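Local coordinates for fructooligosaccharide ABC transporter substrate-binding protein FusA (Streptococcus pneumoniae, PDB 5G62) that binds short- and long-chain fructooligosaccharides, preferring tetrasaccharides and larger, and supplies them to the FusABC-MsmK ABC transporter for import, at residues 10-15 with 374-379; 22-27 with 378-383; 121-126 with 337-342. The protein carries 2 engineered substitutions. All coordinates share one frame; numbering follows the deposited sequence.

Interaction 1: 10-15 with 374-379. With FRU (beta-D-fructofuranose), chain C; FRU (beta-D-fructofuranose), chain B; FRU (beta-D-fructofuranose), chain D.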
loop_
_atom_site.group_PDB
_atom_site.type_symbol
_atom_site.label_atom_id
_atom_site.label_comp_id
_atom_site.label_asym_id
_atom_site.label_seq_id
_atom_site.Cartn_x
_atom_site.Cartn_y
_atom_site.Cartn_z
ATOM N N ALA A 10 -3.993 -13.844 -8.011
ATOM C CA ALA A 10 -4.602 -12.523 -8.177
ATOM C C ALA A 10 -3.749 -11.739 -9.162
ATOM O O ALA A 10 -2.522 -11.698 -9.020
ATOM C CB ALA A 10 -4.700 -11.761 -6.849
ATOM N N SER A 11 -4.397 -11.135 -10.159
ATOM C CA SER A 11 -3.695 -10.289 -11.113
ATOM C C SER A 11 -4.565 -9.082 -11.485
ATOM O O SER A 11 -5.760 -9.044 -11.213
ATOM C CB SER A 11 -3.301 -11.085 -12.362
ATOM O OG SER A 11 -4.443 -11.423 -13.090
ATOM N N SER A 12 -3.936 -8.099 -12.114
ATOM C CA SER A 12 -4.627 -6.899 -12.578
ATOM C C SER A 12 -5.582 -7.214 -13.734
ATOM O O SER A 12 -5.261 -8.019 -14.621
ATOM C CB SER A 12 -3.622 -5.849 -13.054
ATOM O OG SER A 12 -4.286 -4.793 -13.733
ATOM N N PRO A 13 -6.745 -6.558 -13.774
ATOM C CA PRO A 13 -7.606 -6.703 -14.958
ATOM C C PRO A 13 -6.959 -6.163 -16.238
ATOM O O PRO A 13 -7.426 -6.495 -17.319
ATOM C CB PRO A 13 -8.881 -5.944 -14.570
ATOM C CG PRO A 13 -8.522 -5.120 -13.393
ATOM C CD PRO A 13 -7.337 -5.694 -12.736
ATOM N N LEU A 14 -5.864 -5.416 -16.171
ATOM C CA LEU A 14 -5.178 -5.057 -17.417
ATOM C C LEU A 14 -4.326 -6.191 -17.981
ATOM O O LEU A 14 -3.828 -6.072 -19.096
ATOM C CB LEU A 14 -4.280 -3.835 -17.220
ATOM C CG LEU A 14 -4.934 -2.573 -16.642
ATOM C CD1 LEU A 14 -3.960 -1.413 -16.561
ATOM C CD2 LEU A 14 -6.083 -2.239 -17.537
ATOM N N SER A 15 -4.137 -7.263 -17.240
ATOM C CA SER A 15 -3.242 -8.348 -17.604
ATOM C C SER A 15 -4.058 -9.469 -18.216
ATOM O O SER A 15 -5.282 -9.475 -18.113
ATOM C CB SER A 15 -2.468 -8.824 -16.358
ATOM O OG SER A 15 -3.254 -9.553 -15.459
ATOM N N LEU A 374 2.090 -0.201 -17.122
ATOM C CA LEU A 374 2.941 -1.248 -17.689
ATOM C C LEU A 374 3.310 -2.297 -16.641
ATOM O O LEU A 374 3.347 -3.479 -16.958
ATOM C CB LEU A 374 4.192 -0.651 -18.316
ATOM C CG LEU A 374 5.131 -1.643 -19.028
ATOM C CD1 LEU A 374 4.421 -2.494 -20.125
ATOM C CD2 LEU A 374 6.302 -0.874 -19.607
ATOM N N ARG A 375 3.563 -1.889 -15.382
ATOM C CA ARG A 375 3.866 -2.872 -14.327
ATOM C C ARG A 375 2.733 -3.890 -14.167
ATOM O O ARG A 375 2.974 -5.105 -14.161
ATOM C CB ARG A 375 4.166 -2.196 -12.987
ATOM C CG ARG A 375 4.479 -3.171 -11.817
ATOM C CD ARG A 375 4.891 -2.461 -10.523
ATOM N NE ARG A 375 5.225 -3.417 -9.473
ATOM C CZ ARG A 375 5.635 -3.140 -8.221
ATOM N NH1 ARG A 375 5.792 -1.875 -7.724
ATOM N NH2 ARG A 375 5.943 -4.185 -7.439
ATOM N N GLN A 376 1.497 -3.406 -14.052
ATOM C CA GLN A 376 0.323 -4.270 -13.963
ATOM C C GLN A 376 0.209 -5.270 -15.105
ATOM O O GLN A 376 -0.277 -6.378 -14.896
ATOM C CB GLN A 376 -0.962 -3.452 -13.969
ATOM C CG GLN A 376 -1.324 -2.822 -12.685
ATOM C CD GLN A 376 -2.542 -1.918 -12.862
ATOM O OE1 GLN A 376 -3.656 -2.406 -12.937
ATOM N NE2 GLN A 376 -2.314 -0.610 -12.968
ATOM N N LYS A 377 0.564 -4.876 -16.319
ATOM C CA LYS A 377 0.474 -5.794 -17.447
ATOM C C LYS A 377 1.500 -6.927 -17.397
ATOM O O LYS A 377 1.200 -8.024 -17.884
ATOM C CB LYS A 377 0.632 -5.032 -18.754
ATOM C CG LYS A 377 -0.511 -4.076 -19.049
ATOM C CD LYS A 377 -0.189 -3.275 -20.269
ATOM C CE LYS A 377 -1.339 -2.332 -20.639
ATOM N NZ LYS A 377 -0.902 -1.381 -21.689
ATOM N N THR A 378 2.693 -6.703 -16.821
ATOM C CA THR A 378 3.818 -7.611 -17.047
ATOM C C THR A 378 4.421 -8.231 -15.792
ATOM O O THR A 378 5.189 -9.184 -15.912
ATOM C CB THR A 378 4.930 -6.891 -17.816
ATOM O OG1 THR A 378 5.325 -5.726 -17.081
ATOM C CG2 THR A 378 4.446 -6.503 -19.253
ATOM N N GLU A 379 4.150 -7.685 -14.612
ATOM C CA GLU A 379 4.554 -8.276 -13.354
ATOM C C GLU A 379 3.769 -9.565 -13.095
ATOM O O GLU A 379 2.751 -9.859 -13.720
ATOM C CB GLU A 379 4.336 -7.303 -12.179
ATOM C CG GLU A 379 2.855 -7.307 -11.672
ATOM C CD GLU A 379 2.467 -6.106 -10.746
ATOM O OE1 GLU A 379 3.235 -5.758 -9.830
ATOM O OE2 GLU A 379 1.366 -5.547 -10.944
HETATM C C1 FRU C . 2.383 -1.310 -6.187
HETATM C C2 FRU C . 1.428 -2.139 -6.881
HETATM C C3 FRU C . 1.926 -2.907 -8.107
HETATM C C4 FRU C . 0.951 -2.922 -8.908
HETATM C C5 FRU C . 0.377 -1.479 -8.644
HETATM C C6 FRU C . -0.943 -1.237 -9.343
HETATM O O1 FRU C . 3.096 -0.419 -7.051
HETATM O O3 FRU C . 2.379 -4.147 -7.763
HETATM O O4 FRU C . 1.341 -3.020 -10.248
HETATM O O5 FRU C . 0.343 -1.311 -7.409
HETATM O O6 FRU C . -1.922 -1.909 -8.615
HETATM C C1 FRU B . 4.314 0.951 -5.414
HETATM C C2 FRU B . 3.400 0.943 -6.639
HETATM C C3 FRU B . 4.048 1.687 -7.898
HETATM C C4 FRU B . 2.829 2.213 -8.617
HETATM C C5 FRU B . 2.124 2.652 -7.596
HETATM C C6 FRU B . 0.646 2.649 -7.950
HETATM O O1 FRU B . 5.486 0.140 -5.668
HETATM O O3 FRU B . 4.730 0.805 -8.678
HETATM O O4 FRU B . 3.071 3.171 -9.601
HETATM O O5 FRU B . 2.390 1.650 -6.366
HETATM O O6 FRU B . -0.015 2.872 -6.767
HETATM C C1 FRU D . 6.533 0.204 -3.474
HETATM C C2 FRU D . 6.680 0.567 -4.921
HETATM C C3 FRU D . 7.980 -0.077 -5.586
HETATM C C4 FRU D . 8.238 0.857 -6.705
HETATM C C5 FRU D . 8.075 2.050 -6.088
HETATM C C6 FRU D . 7.696 3.153 -7.021
HETATM O O1 FRU D . 6.367 -1.144 -3.216
HETATM O O3 FRU D . 7.794 -1.399 -5.954
HETATM O O4 FRU D . 9.543 0.650 -7.132
HETATM O O5 FRU D . 6.932 1.797 -4.997
HETATM O O6 FRU D . 7.513 4.352 -6.343
HETATM O O HOH W 1 -1.167 -8.370 -12.939
#

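Interaction 2: 22-27 with 378-383. With FRU (beta-D-fructofuranose), chain C.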
loop_
_atom_site.group_PDB
_atom_site.type_symbol
_atom_site.label_atom_id
_atom_site.label_comp_id
_atom_site.label_asym_id
_atom_site.label_seq_id
_atom_site.Cartn_x
_atom_site.Cartn_y
_atom_site.Cartn_z
ATOM N N LYS A 22 1.662 -14.221 -20.063
ATOM C CA LYS A 22 2.718 -13.287 -19.699
ATOM C C LYS A 22 4.089 -13.855 -20.058
ATOM O O LYS A 22 4.352 -15.052 -19.889
ATOM C CB LYS A 22 2.663 -12.970 -18.205
ATOM C CG LYS A 22 1.465 -12.089 -17.776
ATOM C CD LYS A 22 1.468 -11.852 -16.270
ATOM C CE LYS A 22 0.403 -10.879 -15.846
ATOM N NZ LYS A 22 0.322 -10.766 -14.397
ATOM N N LEU A 23 4.966 -12.978 -20.542
ATOM C CA LEU A 23 6.293 -13.389 -20.960
ATOM C C LEU A 23 7.070 -14.028 -19.815
ATOM O O LEU A 23 7.747 -15.043 -20.016
ATOM C CB LEU A 23 7.051 -12.195 -21.527
ATOM C CG LEU A 23 8.361 -12.472 -22.244
ATOM C CD1 LEU A 23 8.244 -13.660 -23.203
ATOM C CD2 LEU A 23 8.797 -11.235 -23.025
ATOM N N ILE A 24 6.970 -13.460 -18.612
ATOM C CA ILE A 24 7.695 -14.012 -17.473
ATOM C C ILE A 24 7.309 -15.474 -17.241
ATOM O O ILE A 24 8.171 -16.317 -16.973
ATOM C CB ILE A 24 7.441 -13.172 -16.206
ATOM C CG1 ILE A 24 8.095 -11.773 -16.323
ATOM C CG2 ILE A 24 7.906 -13.979 -14.980
ATOM C CD1 ILE A 24 7.956 -10.860 -15.092
ATOM N N LEU A 25 6.006 -15.793 -17.341
ATOM C CA LEU A 25 5.533 -17.130 -17.007
ATOM C C LEU A 25 5.777 -18.136 -18.148
ATOM O O LEU A 25 5.987 -19.330 -17.882
ATOM C CB LEU A 25 4.050 -17.072 -16.598
ATOM C CG LEU A 25 3.828 -16.310 -15.283
ATOM C CD1 LEU A 25 2.359 -16.155 -14.906
ATOM C CD2 LEU A 25 4.584 -16.975 -14.119
ATOM N N GLN A 26 5.827 -17.677 -19.402
ATOM C CA GLN A 26 6.304 -18.528 -20.495
ATOM C C GLN A 26 7.738 -18.965 -20.238
ATOM O O GLN A 26 8.044 -20.162 -20.235
ATOM C CB GLN A 26 6.203 -17.794 -21.827
ATOM C CG GLN A 26 4.781 -17.483 -22.283
ATOM C CD GLN A 26 4.741 -16.554 -23.498
ATOM O OE1 GLN A 26 5.623 -16.575 -24.346
ATOM N NE2 GLN A 26 3.725 -15.741 -23.572
ATOM N N ARG A 27 8.636 -17.999 -20.002
ATOM C CA ARG A 27 10.033 -18.342 -19.727
ATOM C C ARG A 27 10.174 -19.214 -18.479
ATOM O O ARG A 27 11.038 -20.095 -18.422
ATOM C CB ARG A 27 10.857 -17.077 -19.559
ATOM C CG ARG A 27 10.935 -16.214 -20.785
ATOM C CD ARG A 27 11.967 -15.147 -20.568
ATOM N NE ARG A 27 12.114 -14.297 -21.734
ATOM C CZ ARG A 27 12.056 -12.982 -21.703
ATOM N NH1 ARG A 27 11.880 -12.355 -20.545
ATOM N NH2 ARG A 27 12.206 -12.299 -22.817
ATOM N N THR A 378 2.693 -6.703 -16.821
ATOM C CA THR A 378 3.818 -7.611 -17.047
ATOM C C THR A 378 4.421 -8.231 -15.792
ATOM O O THR A 378 5.189 -9.184 -15.912
ATOM C CB THR A 378 4.930 -6.891 -17.816
ATOM O OG1 THR A 378 5.325 -5.726 -17.081
ATOM C CG2 THR A 378 4.446 -6.503 -19.253
ATOM N N GLU A 379 4.150 -7.685 -14.612
ATOM C CA GLU A 379 4.554 -8.276 -13.354
ATOM C C GLU A 379 3.769 -9.565 -13.095
ATOM O O GLU A 379 2.751 -9.859 -13.720
ATOM C CB GLU A 379 4.336 -7.303 -12.179
ATOM C CG GLU A 379 2.855 -7.307 -11.672
ATOM C CD GLU A 379 2.467 -6.106 -10.746
ATOM O OE1 GLU A 379 3.235 -5.758 -9.830
ATOM O OE2 GLU A 379 1.366 -5.547 -10.944
ATOM N N VAL A 380 4.205 -10.276 -12.077
ATOM C CA VAL A 380 3.625 -11.536 -11.684
ATOM C C VAL A 380 3.121 -11.510 -10.248
ATOM O O VAL A 380 2.158 -12.198 -9.929
ATOM C CB VAL A 380 4.688 -12.639 -11.894
ATOM C CG1 VAL A 380 4.394 -13.845 -11.060
ATOM C CG2 VAL A 380 4.754 -12.971 -13.399
ATOM N N GLY A 381 3.757 -10.721 -9.378
ATOM C CA GLY A 381 3.496 -10.762 -7.942
ATOM C C GLY A 381 4.035 -12.053 -7.324
ATOM O O GLY A 381 5.018 -12.631 -7.780
ATOM N N GLY A 382 3.376 -12.499 -6.266
ATOM C CA GLY A 382 3.789 -13.684 -5.551
ATOM C C GLY A 382 5.003 -13.505 -4.649
ATOM O O GLY A 382 5.501 -12.386 -4.426
ATOM N N PRO A 383 5.489 -14.615 -4.091
ATOM C CA PRO A 383 6.605 -14.532 -3.142
ATOM C C PRO A 383 7.903 -14.226 -3.863
ATOM O O PRO A 383 8.193 -14.803 -4.908
ATOM C CB PRO A 383 6.638 -15.933 -2.505
ATOM C CG PRO A 383 6.197 -16.863 -3.627
ATOM C CD PRO A 383 5.133 -16.026 -4.417
HETATM C C1 FRU C . 2.383 -1.310 -6.187
HETATM C C2 FRU C . 1.428 -2.139 -6.881
HETATM C C3 FRU C . 1.926 -2.907 -8.107
HETATM C C4 FRU C . 0.951 -2.922 -8.908
HETATM C C5 FRU C . 0.377 -1.479 -8.644
HETATM C C6 FRU C . -0.943 -1.237 -9.343
HETATM O O1 FRU C . 3.096 -0.419 -7.051
HETATM O O3 FRU C . 2.379 -4.147 -7.763
HETATM O O4 FRU C . 1.341 -3.020 -10.248
HETATM O O5 FRU C . 0.343 -1.311 -7.409
HETATM O O6 FRU C . -1.922 -1.909 -8.615
HETATM O O HOH W 2 5.458 -10.921 -17.962
#

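Interaction 3: 121-126 with 337-342. With FRU (beta-D-fructofuranose), chain D.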
loop_
_atom_site.group_PDB
_atom_site.type_symbol
_atom_site.label_atom_id
_atom_site.label_comp_id
_atom_site.label_asym_id
_atom_site.label_seq_id
_atom_site.Cartn_x
_atom_site.Cartn_y
_atom_site.Cartn_z
ATOM N N TRP A 121 6.661 -11.492 0.524
ATOM C CA TRP A 121 7.221 -10.471 -0.350
ATOM C C TRP A 121 8.176 -9.593 0.466
ATOM O O TRP A 121 7.811 -9.127 1.542
ATOM C CB TRP A 121 6.078 -9.625 -0.916
ATOM C CG TRP A 121 6.446 -8.381 -1.668
ATOM C CD1 TRP A 121 6.773 -8.300 -2.980
ATOM C CD2 TRP A 121 6.418 -7.023 -1.175
ATOM N NE1 TRP A 121 6.960 -6.980 -3.342
ATOM C CE2 TRP A 121 6.762 -6.185 -2.251
ATOM C CE3 TRP A 121 6.115 -6.444 0.060
ATOM C CZ2 TRP A 121 6.834 -4.793 -2.123
ATOM C CZ3 TRP A 121 6.202 -5.047 0.183
ATOM C CH2 TRP A 121 6.550 -4.251 -0.901
ATOM N N ILE A 122 9.380 -9.368 -0.047
ATOM C CA ILE A 122 10.418 -8.563 0.597
ATOM C C ILE A 122 10.951 -7.576 -0.445
ATOM O O ILE A 122 11.287 -7.972 -1.571
ATOM C CB ILE A 122 11.569 -9.422 1.176
ATOM C CG1 ILE A 122 11.077 -10.340 2.310
ATOM C CG2 ILE A 122 12.738 -8.531 1.629
ATOM C CD1 ILE A 122 12.070 -11.432 2.714
ATOM N N GLU A 123 10.935 -6.280 -0.103
ATOM C CA GLU A 123 11.389 -5.240 -1.015
ATOM C C GLU A 123 12.040 -4.155 -0.177
ATOM O O GLU A 123 11.341 -3.423 0.545
ATOM C CB GLU A 123 10.237 -4.676 -1.844
ATOM C CG GLU A 123 10.631 -3.667 -2.890
ATOM C CD GLU A 123 9.396 -2.948 -3.470
ATOM O OE1 GLU A 123 8.832 -2.053 -2.782
ATOM O OE2 GLU A 123 8.997 -3.319 -4.586
ATOM N N GLU A 124 13.377 -4.057 -0.267
ATOM C CA GLU A 124 14.119 -3.089 0.535
ATOM C C GLU A 124 14.249 -1.790 -0.256
ATOM O O GLU A 124 15.028 -1.711 -1.211
ATOM C CB GLU A 124 15.461 -3.678 0.966
ATOM C CG GLU A 124 15.252 -4.832 1.934
ATOM C CD GLU A 124 16.521 -5.361 2.588
ATOM O OE1 GLU A 124 17.643 -5.099 2.096
ATOM O OE2 GLU A 124 16.357 -6.024 3.627
ATOM N N LEU A 125 13.431 -0.786 0.103
ATOM C CA LEU A 125 13.552 0.556 -0.477
ATOM C C LEU A 125 13.499 1.610 0.634
ATOM O O LEU A 125 12.431 2.080 0.994
ATOM C CB LEU A 125 12.469 0.783 -1.531
ATOM C CG LEU A 125 12.658 0.116 -2.907
ATOM C CD1 LEU A 125 11.353 0.115 -3.692
ATOM C CD2 LEU A 125 13.797 0.718 -3.716
ATOM N N GLY A 126 14.661 2.015 1.119
ATOM C CA GLY A 126 14.800 2.923 2.241
ATOM C C GLY A 126 14.502 2.241 3.561
ATOM O O GLY A 126 13.886 1.183 3.619
ATOM N N GLN A 337 12.161 -9.571 -11.555
ATOM C CA GLN A 337 11.226 -9.541 -12.662
ATOM C C GLN A 337 9.804 -9.798 -12.198
ATOM O O GLN A 337 8.884 -9.077 -12.600
ATOM C CB GLN A 337 11.645 -10.550 -13.731
ATOM C CG GLN A 337 12.860 -10.130 -14.512
ATOM C CD GLN A 337 13.297 -11.220 -15.461
ATOM O OE1 GLN A 337 12.744 -11.364 -16.549
ATOM N NE2 GLN A 337 14.262 -12.022 -15.027
ATOM N N ASN A 338 9.607 -10.796 -11.341
ATOM C CA ASN A 338 8.271 -11.077 -10.841
ATOM C C ASN A 338 7.687 -9.819 -10.208
ATOM O O ASN A 338 6.490 -9.549 -10.322
ATOM C CB ASN A 338 8.274 -12.222 -9.811
ATOM C CG ASN A 338 8.593 -13.604 -10.424
ATOM O OD1 ASN A 338 8.831 -13.731 -11.627
ATOM N ND2 ASN A 338 8.631 -14.629 -9.565
ATOM N N ASN A 339 8.548 -9.030 -9.570
ATOM C CA ASN A 339 8.098 -7.840 -8.865
ATOM C C ASN A 339 7.726 -6.712 -9.821
ATOM O O ASN A 339 6.698 -6.061 -9.638
ATOM C CB ASN A 339 9.179 -7.379 -7.887
ATOM C CG ASN A 339 8.638 -6.405 -6.831
ATOM O OD1 ASN A 339 7.547 -6.609 -6.260
ATOM N ND2 ASN A 339 9.382 -5.336 -6.602
ATOM N N TRP A 340 8.520 -6.485 -10.853
ATOM C CA TRP A 340 8.478 -5.226 -11.591
ATOM C C TRP A 340 8.187 -5.332 -13.089
ATOM O O TRP A 340 7.783 -4.332 -13.672
ATOM C CB TRP A 340 9.794 -4.472 -11.392
ATOM C CG TRP A 340 9.869 -3.733 -10.049
ATOM C CD1 TRP A 340 8.853 -3.067 -9.416
ATOM C CD2 TRP A 340 11.022 -3.590 -9.216
ATOM N NE1 TRP A 340 9.312 -2.504 -8.246
ATOM C CE2 TRP A 340 10.632 -2.820 -8.092
ATOM C CE3 TRP A 340 12.350 -4.045 -9.309
ATOM C CZ2 TRP A 340 11.506 -2.506 -7.070
ATOM C CZ3 TRP A 340 13.229 -3.717 -8.291
ATOM C CH2 TRP A 340 12.798 -2.953 -7.174
ATOM N N GLY A 341 8.362 -6.507 -13.731
ATOM C CA GLY A 341 8.225 -6.639 -15.168
ATOM C C GLY A 341 9.452 -7.326 -15.777
ATOM O O GLY A 341 10.237 -7.968 -15.068
ATOM N N THR A 342 9.626 -7.203 -17.096
ATOM C CA THR A 342 10.643 -8.005 -17.776
ATOM C C THR A 342 11.219 -7.270 -18.992
ATOM O O THR A 342 11.001 -6.070 -19.192
ATOM C CB THR A 342 10.071 -9.397 -18.140
ATOM O OG1 THR A 342 11.124 -10.263 -18.587
ATOM C CG2 THR A 342 9.002 -9.321 -19.212
HETATM C C1 FRU D . 6.533 0.204 -3.474
HETATM C C2 FRU D . 6.680 0.567 -4.921
HETATM C C3 FRU D . 7.980 -0.077 -5.586
HETATM C C4 FRU D . 8.238 0.857 -6.705
HETATM C C5 FRU D . 8.075 2.050 -6.088
HETATM C C6 FRU D . 7.696 3.153 -7.021
HETATM O O1 FRU D . 6.367 -1.144 -3.216
HETATM O O3 FRU D . 7.794 -1.399 -5.954
HETATM O O4 FRU D . 9.543 0.650 -7.132
HETATM O O5 FRU D . 6.932 1.797 -4.997
HETATM O O6 FRU D . 7.513 4.352 -6.343
#

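Interaction 1: 10-15 with 374-379
Ser-12 meets Gln-376 where an ST turn, set within the type I beta turn from Ser-12 to Ser-15, packs against the last turn of helix 371-378 beside the sugar pocket of this solute-binding protein. One hydroxyl is used twice. Ser-12 OG donates to Gln-376 OE1 at 2.6 Å, tilted 20° from the carbonyl plane, and accepts from Leu-14 N at 3.0 Å. Because OG lies anti to its own backbone nitrogen (chi1 169°), it reaches across to the helix while still closing the turn. Gln-376 NE2 is taken by the backbone oxygen of Ala-372, so both ends of the amide are held and its rotation is fixed. The two backbones are also bridged by a water that accepts from Ser-12 N and donates to Gln-376 O.

Van der Waals contact surrounds these bonds: Leu-14 lays CD1 against Gln-376 OE1 and CB near Lys-377 CG, and Ser-15 CB sits against Gln-376 O.

The sugar contacts come from the same helix end. Arg-375 extends fully, and its NH1 donates to O3 of the chain D fructose at 2.7 Å and to O3 of the chain B fructose at 3.0 Å, while O3 of the chain C fructose lies over one guanidinium face, toward its rim. Arg-375 NE makes a salt bridge to Glu-379 OE1, which also accepts from the chain C O3 at 2.8 Å. The other carboxylate oxygen, Glu-379 OE2, takes the O4 hydroxyl of that fructose at 2.6 Å.

Interaction 2: 22-27 with 378-383
With CG beside its backbone nitrogen (chi1 -71°) and the rest of the chain extended, Lys-22 runs out straight from the N-cap of helix 23-32 and delivers NZ to Glu-379 O at 2.7 Å. Ile-24 has a similar first torsion (chi1 -69°), with CG2 left anti to the backbone nitrogen; its two branches therefore part, CD1 reaching Thr-378 O at 3.3 Å and CG2 meeting Val-380.

The ammonium nitrogen comes almost head-on to the carbonyl oxygen of Glu-379 (C=O...N 164°), and the methylenes CD and CE lie close to the same oxygen. In the first turn of the helix, Ile-24 and Leu-25 receive Val-380 CG2, which lies 3.7 Å from Ile-24 CG2 and 3.9 Å from Leu-25 CG, the side chains meeting at a slant. A water joins the backbones as well, accepting from Ile-24 N at 3.0 Å and donating to Thr-378 O at 2.7 Å. It thus meets an N-H in the first turn of helix 23-32. The backbone nitrogens of Val-380 and Gly-381 both bond to Asn-338 O, tying the loop to helix 332-340.

The contact joins the start of one helix to the loop that leads into strand 384-386. Lys-22 grips the backbone of Glu-379 rather than its carboxylate: NZ is 6.3 Å from OE2, near enough for an electrostatic influence but not for a salt bridge. The lysine thus probably steadies this sugar-binding residue from its main-chain side, while the carboxylate serves the fructose and, through OE1, Arg-375.

Interaction 3: 121-126 with 337-342
Glu-123 and Asn-339 join strand 121-123 to the C-terminal end of helix 332-340, forming part of the fructooligosaccharide pocket of a bacterial family 1 solute-binding protein. Starting from the strand, Glu-123 CB lies 3.4 Å above one face of the Trp-121 ring, offset toward its rim. CG continues anti to the backbone nitrogen (chi1 -176°) and the chain stays extended, carrying CD to the O1 and O3 hydroxyls of the chain D fructose. There the two carboxylate oxygens divide the work. OE1 accepts from the sugar O1 at 2.7 Å. OE2 accepts from the sugar O3 at 2.6 Å and, through the lone pair turned away from OE1, from Asn-339 ND2 at 2.9 Å; it also lies near Trp-340 CZ2.

Asn-339 acts as a second-shell residue that probably positions this carboxylate. Its ND2 points to OE2 almost within its own amide plane, although amide and carboxylate planes are turned 69° apart. Its OD1 takes the indole N-H of Trp-121 at 3.0 Å; the oxygen lies in the ring plane, but the donor stands well above the carbonyl plane. Both ends of the amide are thus engaged, and one side chain links the glutamate and the tryptophan. Asn-339 ND2 also sits over the rim of one face of Trp-340.

Leu-125 CD1 meets Trp-340 CZ2 at the ring edge, and the fructose comes to that edge too. Trp-340 NE1 donates to O3 of the chain D fructose at 3.0 Å, with an N-H...O angle of 160°, the same oxygen that donates a hydrogen bond to Glu-123 OE2.

How the interactions relate
From the N terminus, the chain leaves strand 4-10 through the loop at 10-15, which interaction 1 pairs with the end of helix 371-378. Helix 23-32 follows, and interaction 2 holds its start to 378-383, just beyond; the two long loops thus close on one shared stretch, Thr-378 and Glu-379. Interaction 3 closes a shorter loop, from strand 121-123 to helix 332-340, lying wholly within both. The three adjoin: Arg-375 NH2 probably bonds to Asn-339 O, while Ser-15 packs on Lys-22. Early loop and helix, the three-stranded sheet and two later helices are drawn together beside the bound fructose units.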